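Long-range contacts in 3-methyladenine dna-glycosylase (Archaeoglobus fulgidus, PDB 2JHN), which is a DNA glycosylase of the HhH-GPD superfamily, a family of base excision DNA repair proteins: residues 141-146 with 178-183; 124-129 with 182-187. The protein carries 1 engineered substitution. All blocks are in the same frame, centred on the assembly; numbering follows the deposited sequence.

In the fold
Both contacts lie in the helical part of the chain that matches the HhH-GPD superfamily, with centres about 10 Å apart. They share Arg182 and Arg183, because contact 1 runs through a turn into the helix 182-192 whose first residues make contact 2. Their first segments sit on helices 133-147 and 118-127, which follow each other in the chain. Leu180 joins the two: its CD2 packs 4.3 Å from CG1 of Ile127. Only contact 1 holds the mercuribenzoic acid, through Cys178; at contact 2 the side chain of Leu187 lies about 8 Å from a bound sodium ion.

Contact 1: residues 141-146 with 178-183; sequences AKIVGR and CGLSRR. With MBO (mercuribenzoic acid), chain C.
Lys142 meets Cys178 where helix 133-147 packs against a Schellman motif, the turn at Gly179 that follows helix 164-177. Glycine suits this turn because its phi is positive, and a CB at these backbone angles would run into Cys178 O. Lys142 CB lies 3.7 Å from Cys178 O, while the long chain, bent at chi2 and chi4, carries CD and NZ away alongside the ring of mercuribenzoic acid; a lysine suits this exposed place, because its aliphatic stem can lie along Cys178 and the ring. Ile143 supplies the apolar part. Its CD1 presses on Cys178 CB at 3.3 Å, tight for two carbons, and its CG1 meets Leu180 CD1 at 4.0 Å, the two branched side chains nearly perpendicular. Leu175 touches both of them and so continues the apolar core into helix 164-177. One turn on from Lys142, Arg146 has CG anti to its own N (chi1 -177°) and folds at chi3, which brings the mercury beneath the margin of one guanidinium face rather than its middle; NH2 comes within 3.6 Å of ring atom CE2. The sulfur of Cys178, a soft ligand that suits mercury, holds it: SG to HG 2.3 Å.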
ATOM      1  N   ALA A 141       2.434  -9.525  -9.889  1.00 16.35           N
ATOM      2  CA  ALA A 141       3.734  -9.811 -10.504  1.00 17.11           C
ATOM      3  C   ALA A 141       3.608 -10.317 -11.959  1.00 16.98           C
ATOM      4  O   ALA A 141       4.406  -9.938 -12.806  1.00 17.20           O
ATOM      5  CB  ALA A 141       4.549 -10.754  -9.642  1.00 17.08           C
ATOM      6  N   LYS A 142       2.586 -11.118 -12.248  1.00 18.31           N
ATOM      7  CA  LYS A 142       2.333 -11.592 -13.618  1.00 18.64           C
ATOM      8  C   LYS A 142       2.027 -10.402 -14.525  1.00 17.77           C
ATOM      9  O   LYS A 142       2.600 -10.246 -15.605  1.00 16.75           O
ATOM     10  CB  LYS A 142       1.161 -12.572 -13.639  1.00 20.57           C
ATOM     11  CG  LYS A 142       1.365 -13.853 -12.845  1.00 23.23           C
ATOM     12  CD  LYS A 142       1.715 -14.978 -13.802  1.00 27.04           C
ATOM     13  CE  LYS A 142       1.818 -16.296 -13.083  1.00 29.15           C
ATOM     14  NZ  LYS A 142       2.849 -17.123 -13.768  1.00 30.44           N
ATOM     15  N   ILE A 143       1.150  -9.531 -14.054  1.00 16.80           N
ATOM     16  CA  ILE A 143       0.738  -8.372 -14.840  1.00 16.53           C
ATOM     17  C   ILE A 143       1.877  -7.357 -15.040  1.00 15.81           C
ATOM     18  O   ILE A 143       2.006  -6.734 -16.106  1.00 15.52           O
ATOM     19  CB  ILE A 143      -0.517  -7.747 -14.195  1.00 17.94           C
ATOM     20  CG1 ILE A 143      -1.697  -8.727 -14.301  1.00 18.13           C
ATOM     21  CG2 ILE A 143      -0.858  -6.418 -14.839  1.00 18.69           C
ATOM     22  CD1 ILE A 143      -2.205  -8.883 -15.692  1.00 24.87           C
ATOM     23  N   VAL A 144       2.694  -7.166 -14.000  1.00 14.48           N
ATOM     24  CA  VAL A 144       3.844  -6.274 -14.072  1.00 14.14           C
ATOM     25  C   VAL A 144       4.859  -6.838 -15.075  1.00 14.45           C
ATOM     26  O   VAL A 144       5.445  -6.100 -15.856  1.00 15.25           O
ATOM     27  CB  VAL A 144       4.491  -6.128 -12.664  1.00 13.89           C
ATOM     28  CG1 VAL A 144       5.890  -5.460 -12.714  1.00 13.24           C
ATOM     29  CG2 VAL A 144       3.536  -5.348 -11.793  1.00 12.83           C
ATOM     30  N   GLY A 145       5.053  -8.146 -15.022  1.00 15.59           N
ATOM     31  CA  GLY A 145       6.073  -8.796 -15.858  1.00 17.42           C
ATOM     32  C   GLY A 145       5.736  -8.582 -17.327  1.00 18.05           C
ATOM     33  O   GLY A 145       6.605  -8.228 -18.147  1.00 18.93           O
ATOM     34  N   ARG A 146       4.467  -8.740 -17.665  1.00 18.55           N
ATOM     35  CA  ARG A 146       4.081  -8.694 -19.078  1.00 18.60           C
ATOM     36  C   ARG A 146       3.731  -7.297 -19.600  1.00 19.35           C
ATOM     37  O   ARG A 146       3.981  -6.972 -20.776  1.00 17.69           O
ATOM     38  CB  ARG A 146       2.944  -9.670 -19.340  1.00 19.82           C
ATOM     39  CG  ARG A 146       2.538  -9.731 -20.832  1.00 19.50           C
ATOM     40  CD  ARG A 146       1.747 -10.989 -21.101  1.00 21.91           C
ATOM     41  NE  ARG A 146       2.600 -12.160 -20.957  1.00 21.14           N
ATOM     42  CZ  ARG A 146       2.157 -13.405 -20.801  1.00 22.37           C
ATOM     43  NH1 ARG A 146       0.847 -13.668 -20.793  1.00 24.01           N
ATOM     44  NH2 ARG A 146       3.039 -14.395 -20.673  1.00 25.26           N
ATOM     45  N   CYS A 178      -3.095 -13.689 -17.732  1.00 23.86           N
ATOM     46  CA  CYS A 178      -2.159 -13.590 -16.618  1.00 23.78           C
ATOM     47  C   CYS A 178      -2.741 -14.219 -15.331  1.00 24.06           C
ATOM     48  O   CYS A 178      -2.033 -14.363 -14.336  1.00 24.52           O
ATOM     49  CB  CYS A 178      -1.769 -12.121 -16.380  1.00 22.87           C
ATOM     50  SG  CYS A 178      -0.692 -11.361 -17.669  1.00 21.51           S
ATOM     51  N   GLY A 179      -4.014 -14.601 -15.366  1.00 25.21           N
ATOM     52  CA  GLY A 179      -4.661 -15.305 -14.242  1.00 25.77           C
ATOM     53  C   GLY A 179      -5.925 -14.675 -13.667  1.00 26.66           C
ATOM     54  O   GLY A 179      -6.599 -15.279 -12.825  1.00 26.97           O
ATOM     55  N   LEU A 180      -6.247 -13.460 -14.098  1.00 27.23           N
ATOM     56  CA  LEU A 180      -7.429 -12.745 -13.592  1.00 28.01           C
ATOM     57  C   LEU A 180      -8.747 -13.306 -14.112  1.00 28.56           C
ATOM     58  O   LEU A 180      -8.879 -13.617 -15.300  1.00 29.08           O
ATOM     59  CB  LEU A 180      -7.358 -11.237 -13.907  1.00 28.33           C
ATOM     60  CG  LEU A 180      -6.543 -10.290 -13.019  1.00 28.51           C
ATOM     61  CD1 LEU A 180      -5.068 -10.567 -13.140  1.00 30.85           C
ATOM     62  CD2 LEU A 180      -6.827  -8.858 -13.438  1.00 28.22           C
ATOM     63  N   SER A 181      -9.715 -13.422 -13.206  1.00 28.31           N
ATOM     64  CA  SER A 181     -11.082 -13.783 -13.542  1.00 28.84           C
ATOM     65  C   SER A 181     -11.604 -12.794 -14.562  1.00 28.40           C
ATOM     66  O   SER A 181     -11.146 -11.653 -14.618  1.00 29.36           O
ATOM     67  CB  SER A 181     -11.975 -13.748 -12.292  1.00 29.11           C
ATOM     68  OG  SER A 181     -12.518 -12.450 -12.063  1.00 30.36           O
ATOM     69  N   ARG A 182     -12.565 -13.214 -15.369  1.00 28.05           N
ATOM     70  CA  ARG A 182     -13.113 -12.325 -16.393  1.00 27.62           C
ATOM     71  C   ARG A 182     -13.682 -10.976 -15.862  1.00 26.62           C
ATOM     72  O   ARG A 182     -13.410  -9.922 -16.443  1.00 25.62           O
ATOM     73  CB  ARG A 182     -14.151 -13.052 -17.260  1.00 28.19           C
ATOM     74  CG  ARG A 182     -14.828 -12.111 -18.213  1.00 31.18           C
ATOM     75  CD  ARG A 182     -15.597 -12.785 -19.325  1.00 36.98           C
ATOM     76  NE  ARG A 182     -15.745 -11.794 -20.389  1.00 41.53           N
ATOM     77  CZ  ARG A 182     -14.955 -11.699 -21.458  1.00 43.13           C
ATOM     78  NH1 ARG A 182     -13.968 -12.577 -21.659  1.00 43.97           N
ATOM     79  NH2 ARG A 182     -15.171 -10.734 -22.343  1.00 44.26           N
ATOM     80  N   ARG A 183     -14.457 -11.016 -14.773  0.50 26.14           N
ATOM     81  CA  ARG A 183     -15.066  -9.785 -14.241  0.50 25.49           C
ATOM     82  C   ARG A 183     -14.022  -8.807 -13.711  0.50 25.05           C
ATOM     83  O   ARG A 183     -14.125  -7.608 -13.959  0.50 25.16           O
ATOM     84  CB  ARG A 183     -16.135 -10.061 -13.166  0.50 25.64           C
ATOM     85  CG  ARG A 183     -16.983  -8.815 -12.815  0.50 25.70           C
ATOM     86  CD  ARG A 183     -17.675  -8.255 -14.061  0.50 26.48           C
ATOM     87  NE  ARG A 183     -17.653  -6.790 -14.258  0.50 27.08           N
ATOM     88  CZ  ARG A 183     -17.632  -5.854 -13.309  0.50 28.73           C
ATOM     89  NH1 ARG A 183     -17.604  -6.169 -12.021  0.50 27.25           N
ATOM     90  NH2 ARG A 183     -17.630  -4.570 -13.661  0.50 30.94           N
TER
HETATM   91 HG   MBO C1296       1.287 -12.556 -17.383  0.70 24.57          HG
HETATM   92  CE1 MBO C1296       3.262 -13.655 -17.111  0.70 23.92           C
HETATM   93  CE2 MBO C1296       3.273 -15.041 -17.170  0.70 22.74           C
HETATM   94  CE3 MBO C1296       4.485 -15.696 -17.005  0.70 24.07           C
HETATM   95  CE4 MBO C1296       5.650 -14.967 -16.772  0.70 24.12           C
HETATM   96  CE5 MBO C1296       5.625 -13.575 -16.723  0.70 24.34           C
HETATM   97  CE6 MBO C1296       4.417 -12.908 -16.895  0.70 22.73           C
HETATM   98  CZ  MBO C1296       6.947 -15.689 -16.584  0.70 25.14           C
HETATM   99  OZ1 MBO C1296       7.998 -15.033 -16.513  0.70 27.06           O
HETATM  100  OZ2 MBO C1296       6.939 -16.930 -16.481  0.70 27.09           O

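Contact 2: residues 124-129 with 182-187; sequences KAIIQQ and RRKAEL
The amine of Lys184 reaches the C-terminal part of helix 118-127 and the residues that follow, donating hydrogen bonds to two backbone carbonyls, Ile127 O at 2.6 Å and Gln129 O at 2.7 Å. The approaches differ: NZ stands above the carbonyl plane of Ile127, 37° out of it, but lies in the carbonyl plane of Gln129, on a lone pair of its O. The torsions beyond CG are all near 180°, and the extended chain spans the distance to the carbonyls, a reach that a long lysine provides. Apolar packing lines the route. Ile126 CG2 rests 3.9 Å from Lys184 CG as the two side chains run alongside each other, pointing opposite ways, and Ile126 CD1 meets Leu187 CG at 3.7 Å. Gln129 adds its CB, 3.9 Å from Lys184 CE, while its amide NE2 turns to Thr222 and Gly217. Beside the contact Arg182 pairs with Glu186, and its NH1 also bridges to Glu173 of helix 164-177; Arg183 pairs with Glu186 only at long, weak range. Carbonyls near a helix C-terminus carry the negative end of the helix dipole, so the positive amine probably offsets that charge while tying two HhH-GPD helices together.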
ATOM      1  N   LYS A 124      -5.001  -3.038  -7.803  1.00 12.99           N
ATOM      2  CA  LYS A 124      -4.601  -4.056  -6.831  1.00 13.74           C
ATOM      3  C   LYS A 124      -5.731  -4.402  -5.839  1.00 13.51           C
ATOM      4  O   LYS A 124      -5.902  -5.578  -5.463  1.00 13.17           O
ATOM      5  CB  LYS A 124      -3.274  -3.674  -6.122  1.00 13.64           C
ATOM      6  CG  LYS A 124      -2.059  -3.668  -7.061  1.00 14.58           C
ATOM      7  CD  LYS A 124      -0.752  -3.343  -6.343  1.00 16.39           C
ATOM      8  CE  LYS A 124       0.218  -4.519  -6.437  1.00 20.73           C
ATOM      9  NZ  LYS A 124       1.467  -4.437  -5.566  1.00 20.81           N
ATOM     10  N   ALA A 125      -6.536  -3.402  -5.453  1.00 12.56           N
ATOM     11  CA  ALA A 125      -7.661  -3.662  -4.547  1.00 13.05           C
ATOM     12  C   ALA A 125      -8.690  -4.617  -5.197  1.00 13.95           C
ATOM     13  O   ALA A 125      -9.235  -5.501  -4.538  1.00 14.33           O
ATOM     14  CB  ALA A 125      -8.327  -2.335  -4.080  1.00 12.12           C
ATOM     15  N   ILE A 126      -8.914  -4.426  -6.493  1.00 13.68           N
ATOM     16  CA  ILE A 126      -9.790  -5.263  -7.266  1.00 15.27           C
ATOM     17  C   ILE A 126      -9.231  -6.688  -7.381  1.00 15.84           C
ATOM     18  O   ILE A 126      -9.959  -7.671  -7.153  1.00 16.42           O
ATOM     19  CB  ILE A 126     -10.017  -4.661  -8.672  1.00 14.03           C
ATOM     20  CG1 ILE A 126     -10.868  -3.388  -8.594  1.00 14.39           C
ATOM     21  CG2 ILE A 126     -10.709  -5.719  -9.605  1.00 15.92           C
ATOM     22  CD1 ILE A 126     -10.852  -2.583  -9.903  1.00 15.20           C
ATOM     23  N   ILE A 127      -7.944  -6.785  -7.729  1.00 16.27           N
ATOM     24  CA  ILE A 127      -7.248  -8.090  -7.785  1.00 17.10           C
ATOM     25  C   ILE A 127      -7.434  -8.907  -6.502  1.00 18.92           C
ATOM     26  O   ILE A 127      -7.720 -10.116  -6.551  1.00 19.21           O
ATOM     27  CB  ILE A 127      -5.755  -7.923  -8.158  1.00 17.19           C
ATOM     28  CG1 ILE A 127      -5.629  -7.396  -9.610  1.00 14.37           C
ATOM     29  CG2 ILE A 127      -4.949  -9.244  -7.931  1.00 16.97           C
ATOM     30  CD1 ILE A 127      -4.205  -6.969  -9.994  1.00 15.76           C
ATOM     31  N   GLN A 128      -7.313  -8.242  -5.362  1.00 19.67           N
ATOM     32  CA  GLN A 128      -7.466  -8.878  -4.062  1.00 21.95           C
ATOM     33  C   GLN A 128      -8.870  -9.413  -3.698  1.00 22.03           C
ATOM     34  O   GLN A 128      -9.000 -10.182  -2.754  1.00 21.86           O
ATOM     35  CB  GLN A 128      -6.990  -7.910  -2.993  1.00 22.36           C
ATOM     36  CG  GLN A 128      -6.442  -8.572  -1.748  1.00 27.27           C
ATOM     37  CD  GLN A 128      -6.333  -7.588  -0.634  1.00 30.11           C
ATOM     38  OE1 GLN A 128      -5.880  -6.451  -0.832  1.00 33.12           O
ATOM     39  NE2 GLN A 128      -6.769  -7.999   0.558  1.00 33.27           N
ATOM     40  N   GLN A 129      -9.904  -9.011  -4.430  1.00 23.16           N
ATOM     41  CA  GLN A 129     -11.285  -9.427  -4.121  1.00 24.31           C
ATOM     42  C   GLN A 129     -11.412 -10.966  -4.034  1.00 25.28           C
ATOM     43  O   GLN A 129     -11.041 -11.683  -4.966  1.00 24.99           O
ATOM     44  CB  GLN A 129     -12.298  -8.818  -5.120  1.00 23.85           C
ATOM     45  CG  GLN A 129     -12.362  -7.269  -5.051  1.00 22.55           C
ATOM     46  CD  GLN A 129     -13.343  -6.599  -6.022  1.00 24.52           C
ATOM     47  OE1 GLN A 129     -13.719  -7.155  -7.062  1.00 25.66           O
ATOM     48  NE2 GLN A 129     -13.759  -5.389  -5.677  1.00 20.61           N
ATOM     49  N   ARG A 182     -12.565 -13.214 -15.369  1.00 28.05           N
ATOM     50  CA  ARG A 182     -13.113 -12.325 -16.393  1.00 27.62           C
ATOM     51  C   ARG A 182     -13.682 -10.976 -15.862  1.00 26.62           C
ATOM     52  O   ARG A 182     -13.410  -9.922 -16.443  1.00 25.62           O
ATOM     53  CB  ARG A 182     -14.151 -13.052 -17.260  1.00 28.19           C
ATOM     54  CG  ARG A 182     -14.828 -12.111 -18.213  1.00 31.18           C
ATOM     55  CD  ARG A 182     -15.597 -12.785 -19.325  1.00 36.98           C
ATOM     56  NE  ARG A 182     -15.745 -11.794 -20.389  1.00 41.53           N
ATOM     57  CZ  ARG A 182     -14.955 -11.699 -21.458  1.00 43.13           C
ATOM     58  NH1 ARG A 182     -13.968 -12.577 -21.659  1.00 43.97           N
ATOM     59  NH2 ARG A 182     -15.171 -10.734 -22.343  1.00 44.26           N
ATOM     60  N   ARG A 183     -14.457 -11.016 -14.773  0.50 26.14           N
ATOM     61  CA  ARG A 183     -15.066  -9.785 -14.241  0.50 25.49           C
ATOM     62  C   ARG A 183     -14.022  -8.807 -13.711  0.50 25.05           C
ATOM     63  O   ARG A 183     -14.125  -7.608 -13.959  0.50 25.16           O
ATOM     64  CB  ARG A 183     -16.135 -10.061 -13.166  0.50 25.64           C
ATOM     65  CG  ARG A 183     -16.983  -8.815 -12.815  0.50 25.70           C
ATOM     66  CD  ARG A 183     -17.675  -8.255 -14.061  0.50 26.48           C
ATOM     67  NE  ARG A 183     -17.653  -6.790 -14.258  0.50 27.08           N
ATOM     68  CZ  ARG A 183     -17.632  -5.854 -13.309  0.50 28.73           C
ATOM     69  NH1 ARG A 183     -17.604  -6.169 -12.021  0.50 27.25           N
ATOM     70  NH2 ARG A 183     -17.630  -4.570 -13.661  0.50 30.94           N
ATOM     71  N   LYS A 184     -13.029  -9.331 -12.992  1.00 24.72           N
ATOM     72  CA  LYS A 184     -11.899  -8.509 -12.474  1.00 23.89           C
ATOM     73  C   LYS A 184     -11.197  -7.811 -13.650  1.00 22.79           C
ATOM     74  O   LYS A 184     -11.052  -6.578 -13.672  1.00 21.53           O
ATOM     75  CB  LYS A 184     -10.891  -9.343 -11.658  1.00 23.97           C
ATOM     76  CG  LYS A 184     -11.245  -9.555 -10.159  1.00 23.94           C
ATOM     77  CD  LYS A 184     -10.263 -10.468  -9.460  1.00 24.08           C
ATOM     78  CE  LYS A 184     -10.731 -10.798  -8.039  1.00 24.21           C
ATOM     79  NZ  LYS A 184      -9.734 -11.634  -7.339  1.00 25.38           N
ATOM     80  N   ALA A 185     -10.800  -8.596 -14.651  1.00 21.65           N
ATOM     81  CA  ALA A 185     -10.221  -8.052 -15.882  1.00 21.09           C
ATOM     82  C   ALA A 185     -11.102  -6.988 -16.497  1.00 20.91           C
ATOM     83  O   ALA A 185     -10.634  -5.921 -16.872  1.00 19.40           O
ATOM     84  CB  ALA A 185      -9.923  -9.183 -16.901  1.00 22.01           C
ATOM     85  N   GLU A 186     -12.398  -7.266 -16.573  1.00 20.68           N
ATOM     86  CA  GLU A 186     -13.365  -6.320 -17.080  1.00 21.76           C
ATOM     87  C   GLU A 186     -13.422  -5.005 -16.287  1.00 20.59           C
ATOM     88  O   GLU A 186     -13.462  -3.930 -16.860  1.00 20.41           O
ATOM     89  CB  GLU A 186     -14.744  -6.982 -17.094  1.00 22.56           C
ATOM     90  CG  GLU A 186     -14.926  -7.925 -18.255  1.00 27.45           C
ATOM     91  CD  GLU A 186     -16.361  -8.390 -18.419  1.00 33.99           C
ATOM     92  OE1 GLU A 186     -17.119  -8.361 -17.417  1.00 36.91           O
ATOM     93  OE2 GLU A 186     -16.720  -8.789 -19.550  1.00 35.57           O
ATOM     94  N   LEU A 187     -13.407  -5.113 -14.960  1.00 20.61           N
ATOM     95  CA  LEU A 187     -13.485  -3.937 -14.101  1.00 19.51           C
ATOM     96  C   LEU A 187     -12.193  -3.085 -14.177  1.00 18.55           C
ATOM     97  O   LEU A 187     -12.256  -1.856 -14.244  1.00 17.84           O
ATOM     98  CB  LEU A 187     -13.806  -4.372 -12.673  1.00 20.36           C
ATOM     99  CG  LEU A 187     -14.103  -3.297 -11.619  1.00 21.12           C
ATOM    100  CD1 LEU A 187     -15.188  -2.325 -12.098  1.00 21.16           C
ATOM    101  CD2 LEU A 187     -14.464  -3.959 -10.288  1.00 20.24           C
TER